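Local coordinates for protein extracellular ligand-binding receptor (Desulfitobacterium hafniense, PDB 4Q6B) that binds leucine and probably delivers it, and perhaps related amino acids, to an ABC transporter as its extracellular substrate-binding receptor, at residues Asp24-Ile37 and Gln280-Ile294. Numbering follows the deposited sequence. Where two conformers were deposited one is given.
Sequences DLFAEGLELAVQEI and QPPTSYAAAGYDAVI. With LEU (leucine), chain B.
The backbone O of Asp24 receives the hydroxyl of Thr283 in a short hydrogen bond (OG1 to O 2.6 Å), the donor tilted 31° from the carbonyl plane. Threonine suits this spot because one oxygen does two jobs: OG1 also accepts from Ala286 N as the N-cap of helix 284-301, a place that chi1 of 55° gives it by setting OG1 between the backbone N and the carbonyl carbon. The Asp24 carboxylate makes an Asx turn, OD1 accepting from Phe26 N, while OD2 takes the indole N-H of Trp17. Leu25 spreads its branches over the loop, CD2 lying 3.7 Å from Gln280 NE2. Phe26 sets its ring edge against a carbonyl, CD1 lying 3.3 Å from Tyr285 O, and CE1 rests on Gly289, where no side chain intervenes. Gly29 likewise lets its CA-H point to Ala286 O (CA to O 3.5 Å). Leu30 CD2 packs on Val293 CG2, and both residues touch Ile79 of strand 75-79, so the helices share one side of the lobe's parallel sheet. Tyr290 is a knob among Gly29, Leu32, Ala33 and Glu36, its CD2 near Gly29 O and Ala33 CB; a water joins its OH to Glu36 OE2. Small Ala33 lets Val293 CG1 approach its CB tightly, to 3.5 Å, and Ile37 CD1 meets Ile294 CD1. Glycine and alanine thus let segments 26-37 and 284-294 cross at -32° with axes 7.2 Å apart, while polar bonds fix their N-terminal ends beside Tyr285 of the leucine pocket, whose hydroxyl lies against the ligand's CD1.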
loop_
_atom_site.group_PDB
_atom_site.type_symbol
_atom_site.label_atom_id
_atom_site.label_comp_id
_atom_site.label_asym_id
_atom_site.label_seq_id
_atom_site.Cartn_x
_atom_site.Cartn_y
_atom_site.Cartn_z
ATOM N N ASP A 24 -0.084 -10.226 9.187
ATOM C CA ASP A 24 -0.523 -8.841 8.960
ATOM C C ASP A 24 -2.041 -8.628 9.034
ATOM O O ASP A 24 -2.549 -7.557 8.625
ATOM C CB ASP A 24 -0.012 -8.421 7.586
ATOM C CG ASP A 24 -0.580 -9.277 6.470
ATOM O OD1 ASP A 24 -1.335 -10.271 6.747
ATOM O OD2 ASP A 24 -0.297 -8.939 5.298
ATOM N N LEU A 25 -2.750 -9.658 9.509
ATOM C CA LEU A 25 -4.218 -9.627 9.639
ATOM C C LEU A 25 -4.948 -9.406 8.320
ATOM O O LEU A 25 -6.104 -8.974 8.310
ATOM C CB LEU A 25 -4.667 -8.587 10.694
ATOM C CG LEU A 25 -4.134 -8.863 12.091
ATOM C CD1 LEU A 25 -4.493 -7.733 13.091
ATOM C CD2 LEU A 25 -4.641 -10.232 12.601
ATOM N N PHE A 26 -4.302 -9.731 7.204
ATOM C CA PHE A 26 -4.942 -9.497 5.925
ATOM C C PHE A 26 -6.131 -10.450 5.745
ATOM O O PHE A 26 -7.256 -10.035 5.380
ATOM C CB PHE A 26 -3.927 -9.682 4.809
ATOM C CG PHE A 26 -4.482 -9.434 3.469
ATOM C CD1 PHE A 26 -4.922 -8.167 3.102
ATOM C CD2 PHE A 26 -4.516 -10.472 2.525
ATOM C CE1 PHE A 26 -5.415 -7.957 1.838
ATOM C CE2 PHE A 26 -5.029 -10.279 1.265
ATOM C CZ PHE A 26 -5.470 -9.005 0.909
ATOM N N ALA A 27 -5.907 -11.726 6.064
ATOM C CA ALA A 27 -6.970 -12.731 5.977
ATOM C C ALA A 27 -8.168 -12.390 6.852
ATOM O O ALA A 27 -9.312 -12.610 6.432
ATOM C CB ALA A 27 -6.424 -14.160 6.307
ATOM N N GLU A 28 -7.905 -11.831 8.037
ATOM C CA GLU A 28 -8.948 -11.412 8.962
ATOM C C GLU A 28 -9.802 -10.286 8.337
ATOM O O GLU A 28 -11.038 -10.305 8.416
ATOM C CB GLU A 28 -8.333 -10.977 10.303
ATOM C CG GLU A 28 -7.873 -12.148 11.173
ATOM C CD GLU A 28 -6.548 -12.801 10.731
ATOM O OE1 GLU A 28 -6.183 -13.815 11.361
ATOM O OE2 GLU A 28 -5.856 -12.314 9.832
ATOM N N GLY A 29 -9.165 -9.297 7.731
ATOM C CA GLY A 29 -9.925 -8.192 7.132
ATOM C C GLY A 29 -10.796 -8.657 5.967
ATOM O O GLY A 29 -11.954 -8.220 5.846
ATOM N N LEU A 30 -10.245 -9.533 5.117
ATOM C CA LEU A 30 -11.012 -10.166 4.031
ATOM C C LEU A 30 -12.194 -10.922 4.602
ATOM O O LEU A 30 -13.329 -10.799 4.084
ATOM C CB LEU A 30 -10.177 -11.164 3.206
ATOM C CG LEU A 30 -8.895 -10.659 2.545
ATOM C CD1 LEU A 30 -8.112 -11.832 1.992
ATOM C CD2 LEU A 30 -9.264 -9.687 1.388
ATOM N N GLU A 31 -11.968 -11.729 5.636
ATOM C CA GLU A 31 -13.033 -12.591 6.169
ATOM C C GLU A 31 -14.171 -11.775 6.803
ATOM O O GLU A 31 -15.345 -12.065 6.601
ATOM C CB GLU A 31 -12.445 -13.622 7.156
ATOM C CG GLU A 31 -13.469 -14.499 7.888
ATOM C CD GLU A 31 -12.860 -15.374 8.990
ATOM O OE1 GLU A 31 -12.552 -14.861 10.107
ATOM O OE2 GLU A 31 -12.702 -16.586 8.732
ATOM N N LEU A 32 -13.815 -10.717 7.512
ATOM C CA LEU A 32 -14.826 -9.804 8.049
ATOM C C LEU A 32 -15.695 -9.192 6.935
ATOM O O LEU A 32 -16.895 -9.032 7.117
ATOM C CB LEU A 32 -14.151 -8.699 8.874
ATOM C CG LEU A 32 -15.078 -7.889 9.777
ATOM C CD1 LEU A 32 -15.650 -8.671 10.980
ATOM C CD2 LEU A 32 -14.385 -6.631 10.304
ATOM N N ALA A 33 -15.102 -8.827 5.802
ATOM C CA ALA A 33 -15.905 -8.234 4.699
ATOM C C ALA A 33 -16.837 -9.232 4.037
ATOM O O ALA A 33 -17.971 -8.911 3.715
ATOM C CB ALA A 33 -14.985 -7.630 3.677
ATOM N N VAL A 34 -16.319 -10.430 3.802
ATOM C CA VAL A 34 -17.135 -11.466 3.214
ATOM C C VAL A 34 -18.325 -11.771 4.124
ATOM O O VAL A 34 -19.469 -11.968 3.648
ATOM C CB VAL A 34 -16.292 -12.720 3.016
ATOM C CG1 VAL A 34 -17.197 -13.873 2.597
ATOM C CG2 VAL A 34 -15.245 -12.453 1.943
ATOM N N GLN A 35 -18.092 -11.800 5.441
ATOM C CA GLN A 35 -19.166 -12.096 6.404
ATOM C C GLN A 35 -20.218 -10.994 6.349
ATOM O O GLN A 35 -21.434 -11.246 6.397
ATOM C CB GLN A 35 -18.656 -12.139 7.865
ATOM C CG GLN A 35 -17.608 -13.189 8.233
ATOM C CD GLN A 35 -18.144 -14.613 8.360
ATOM O OE1 GLN A 35 -17.372 -15.549 8.625
ATOM N NE2 GLN A 35 -19.463 -14.789 8.179
ATOM N N GLU A 36 -19.744 -9.761 6.196
ATOM C CA GLU A 36 -20.663 -8.620 6.122
ATOM C C GLU A 36 -21.508 -8.707 4.838
ATOM O O GLU A 36 -22.710 -8.487 4.879
ATOM C CB GLU A 36 -19.858 -7.300 6.174
ATOM C CG GLU A 36 -20.692 -6.037 5.970
ATOM C CD GLU A 36 -21.766 -5.829 7.036
ATOM O OE1 GLU A 36 -22.807 -5.216 6.706
ATOM O OE2 GLU A 36 -21.578 -6.265 8.196
ATOM N N ILE A 37 -20.874 -9.069 3.727
ATOM C CA ILE A 37 -21.557 -9.134 2.420
ATOM C C ILE A 37 -22.629 -10.224 2.476
ATOM O O ILE A 37 -23.791 -10.007 2.106
ATOM C CB ILE A 37 -20.576 -9.431 1.296
ATOM C CG1 ILE A 37 -19.654 -8.216 1.030
ATOM C CG2 ILE A 37 -21.322 -9.868 0.010
ATOM C CD1 ILE A 37 -20.430 -6.953 0.702
ATOM N N GLN A 280 -8.094 -7.783 18.491
ATOM C CA GLN A 280 -6.953 -6.879 18.385
ATOM C C GLN A 280 -7.286 -5.825 17.323
ATOM O O GLN A 280 -8.233 -6.004 16.540
ATOM C CB GLN A 280 -5.689 -7.666 18.024
ATOM C CG GLN A 280 -5.852 -8.486 16.799
ATOM C CD GLN A 280 -4.747 -9.536 16.599
ATOM O OE1 GLN A 280 -3.554 -9.241 16.721
ATOM N NE2 GLN A 280 -5.151 -10.765 16.262
ATOM N N PRO A 281 -6.536 -4.711 17.300
ATOM C CA PRO A 281 -6.833 -3.639 16.350
ATOM C C PRO A 281 -6.554 -4.071 14.905
ATOM O O PRO A 281 -5.635 -4.862 14.695
ATOM C CB PRO A 281 -5.806 -2.570 16.719
ATOM C CG PRO A 281 -5.380 -2.889 18.094
ATOM C CD PRO A 281 -5.370 -4.374 18.133
ATOM N N PRO A 282 -7.320 -3.560 13.946
ATOM C CA PRO A 282 -6.974 -3.919 12.562
ATOM C C PRO A 282 -5.708 -3.201 12.097
ATOM O O PRO A 282 -5.395 -2.103 12.578
ATOM C CB PRO A 282 -8.178 -3.433 11.753
ATOM C CG PRO A 282 -8.739 -2.276 12.581
ATOM C CD PRO A 282 -8.524 -2.702 14.028
ATOM N N THR A 283 -4.991 -3.827 11.168
ATOM C CA THR A 283 -3.853 -3.207 10.485
ATOM C C THR A 283 -4.327 -2.464 9.222
ATOM O O THR A 283 -5.477 -2.616 8.780
ATOM C CB THR A 283 -2.888 -4.289 10.015
ATOM O OG1 THR A 283 -3.601 -5.237 9.190
ATOM C CG2 THR A 283 -2.295 -5.045 11.202
ATOM N N SER A 284 -3.435 -1.670 8.632
ATOM C CA SER A 284 -3.735 -1.022 7.346
ATOM C C SER A 284 -4.050 -2.060 6.244
ATOM O O SER A 284 -4.866 -1.807 5.354
ATOM C CB SER A 284 -2.547 -0.146 6.940
ATOM O OG SER A 284 -1.408 -0.954 6.668
ATOM N N TYR A 285 -3.389 -3.210 6.288
ATOM C CA TYR A 285 -3.693 -4.265 5.300
ATOM C C TYR A 285 -5.051 -4.946 5.501
ATOM O O TYR A 285 -5.750 -5.257 4.504
ATOM C CB TYR A 285 -2.564 -5.320 5.296
ATOM C CG TYR A 285 -1.240 -4.656 5.000
ATOM C CD1 TYR A 285 -0.971 -4.134 3.750
ATOM C CD2 TYR A 285 -0.325 -4.439 6.031
ATOM C CE1 TYR A 285 0.252 -3.475 3.496
ATOM C CE2 TYR A 285 0.868 -3.788 5.798
ATOM C CZ TYR A 285 1.152 -3.307 4.531
ATOM O OH TYR A 285 2.358 -2.651 4.333
ATOM N N ALA A 286 -5.444 -5.135 6.779
ATOM C CA ALA A 286 -6.798 -5.638 7.069
ATOM C C ALA A 286 -7.811 -4.662 6.484
ATOM O O ALA A 286 -8.825 -5.080 5.898
ATOM C CB ALA A 286 -7.038 -5.718 8.545
ATOM N N ALA A 287 -7.540 -3.367 6.668
ATOM C CA ALA A 287 -8.456 -2.324 6.154
ATOM C C ALA A 287 -8.524 -2.269 4.617
ATOM O O ALA A 287 -9.609 -2.154 4.038
ATOM C CB ALA A 287 -8.061 -0.935 6.743
ATOM N N ALA A 288 -7.377 -2.346 3.961
ATOM C CA ALA A 288 -7.311 -2.380 2.490
ATOM C C ALA A 288 -7.982 -3.642 1.922
ATOM O O ALA A 288 -8.710 -3.577 0.924
ATOM C CB ALA A 288 -5.850 -2.271 2.044
ATOM N N GLY A 289 -7.743 -4.788 2.560
ATOM C CA GLY A 289 -8.439 -6.026 2.175
ATOM C C GLY A 289 -9.947 -5.924 2.332
ATOM O O GLY A 289 -10.722 -6.376 1.461
ATOM N N TYR A 290 -10.400 -5.362 3.455
ATOM C CA TYR A 290 -11.812 -5.191 3.715
ATOM C C TYR A 290 -12.428 -4.287 2.633
ATOM O O TYR A 290 -13.453 -4.652 2.001
ATOM C CB TYR A 290 -12.009 -4.642 5.153
ATOM C CG TYR A 290 -13.466 -4.484 5.556
ATOM C CD1 TYR A 290 -14.191 -3.339 5.223
ATOM C CD2 TYR A 290 -14.108 -5.474 6.278
ATOM C CE1 TYR A 290 -15.529 -3.181 5.627
ATOM C CE2 TYR A 290 -15.433 -5.356 6.660
ATOM C CZ TYR A 290 -16.151 -4.203 6.328
ATOM O OH TYR A 290 -17.469 -4.094 6.726
ATOM N N ASP A 291 -11.819 -3.131 2.384
ATOM C CA ASP A 291 -12.394 -2.245 1.374
ATOM C C ASP A 291 -12.365 -2.908 -0.017
ATOM O O ASP A 291 -13.320 -2.674 -0.824
ATOM C CB ASP A 291 -11.668 -0.889 1.301
ATOM C CG ASP A 291 -12.224 0.133 2.300
ATOM O OD1 ASP A 291 -13.213 -0.139 3.031
ATOM O OD2 ASP A 291 -11.638 1.233 2.359
ATOM N N ALA A 292 -11.381 -3.761 -0.286
ATOM C CA ALA A 292 -11.322 -4.341 -1.631
ATOM C C ALA A 292 -12.500 -5.290 -1.837
ATOM O O ALA A 292 -13.067 -5.350 -2.901
ATOM C CB ALA A 292 -10.007 -5.120 -1.834
ATOM N N VAL A 293 -12.797 -6.103 -0.830
ATOM C CA VAL A 293 -13.911 -7.041 -0.903
ATOM C C VAL A 293 -15.218 -6.267 -1.009
ATOM O O VAL A 293 -16.067 -6.594 -1.848
ATOM C CB VAL A 293 -13.957 -7.999 0.326
ATOM C CG1 VAL A 293 -15.309 -8.772 0.387
ATOM C CG2 VAL A 293 -12.799 -8.972 0.305
ATOM N N ILE A 294 -15.367 -5.205 -0.217
ATOM C CA ILE A 294 -16.642 -4.496 -0.221
ATOM C C ILE A 294 -16.836 -3.805 -1.584
ATOM O O ILE A 294 -17.960 -3.807 -2.150
ATOM C CB ILE A 294 -16.761 -3.470 0.917
ATOM C CG1 ILE A 294 -16.694 -4.137 2.306
ATOM C CG2 ILE A 294 -18.108 -2.716 0.809
ATOM C CD1 ILE A 294 -17.716 -5.195 2.552
HETATM N N LEU B . 4.269 -1.483 -1.196
HETATM C CA LEU B . 5.099 -2.679 -1.381
HETATM C C LEU B . 5.247 -3.007 -2.857
HETATM O O LEU B . 5.974 -3.918 -3.231
HETATM C CB LEU B . 4.468 -3.856 -0.637
HETATM C CG LEU B . 4.604 -3.467 0.839
HETATM C CD1 LEU B . 3.305 -3.651 1.566
HETATM C CD2 LEU B . 5.744 -4.172 1.561
HETATM O OXT LEU B . 4.649 -2.309 -3.689
HETATM O O HOH W 1 -18.570 -5.803 9.236
#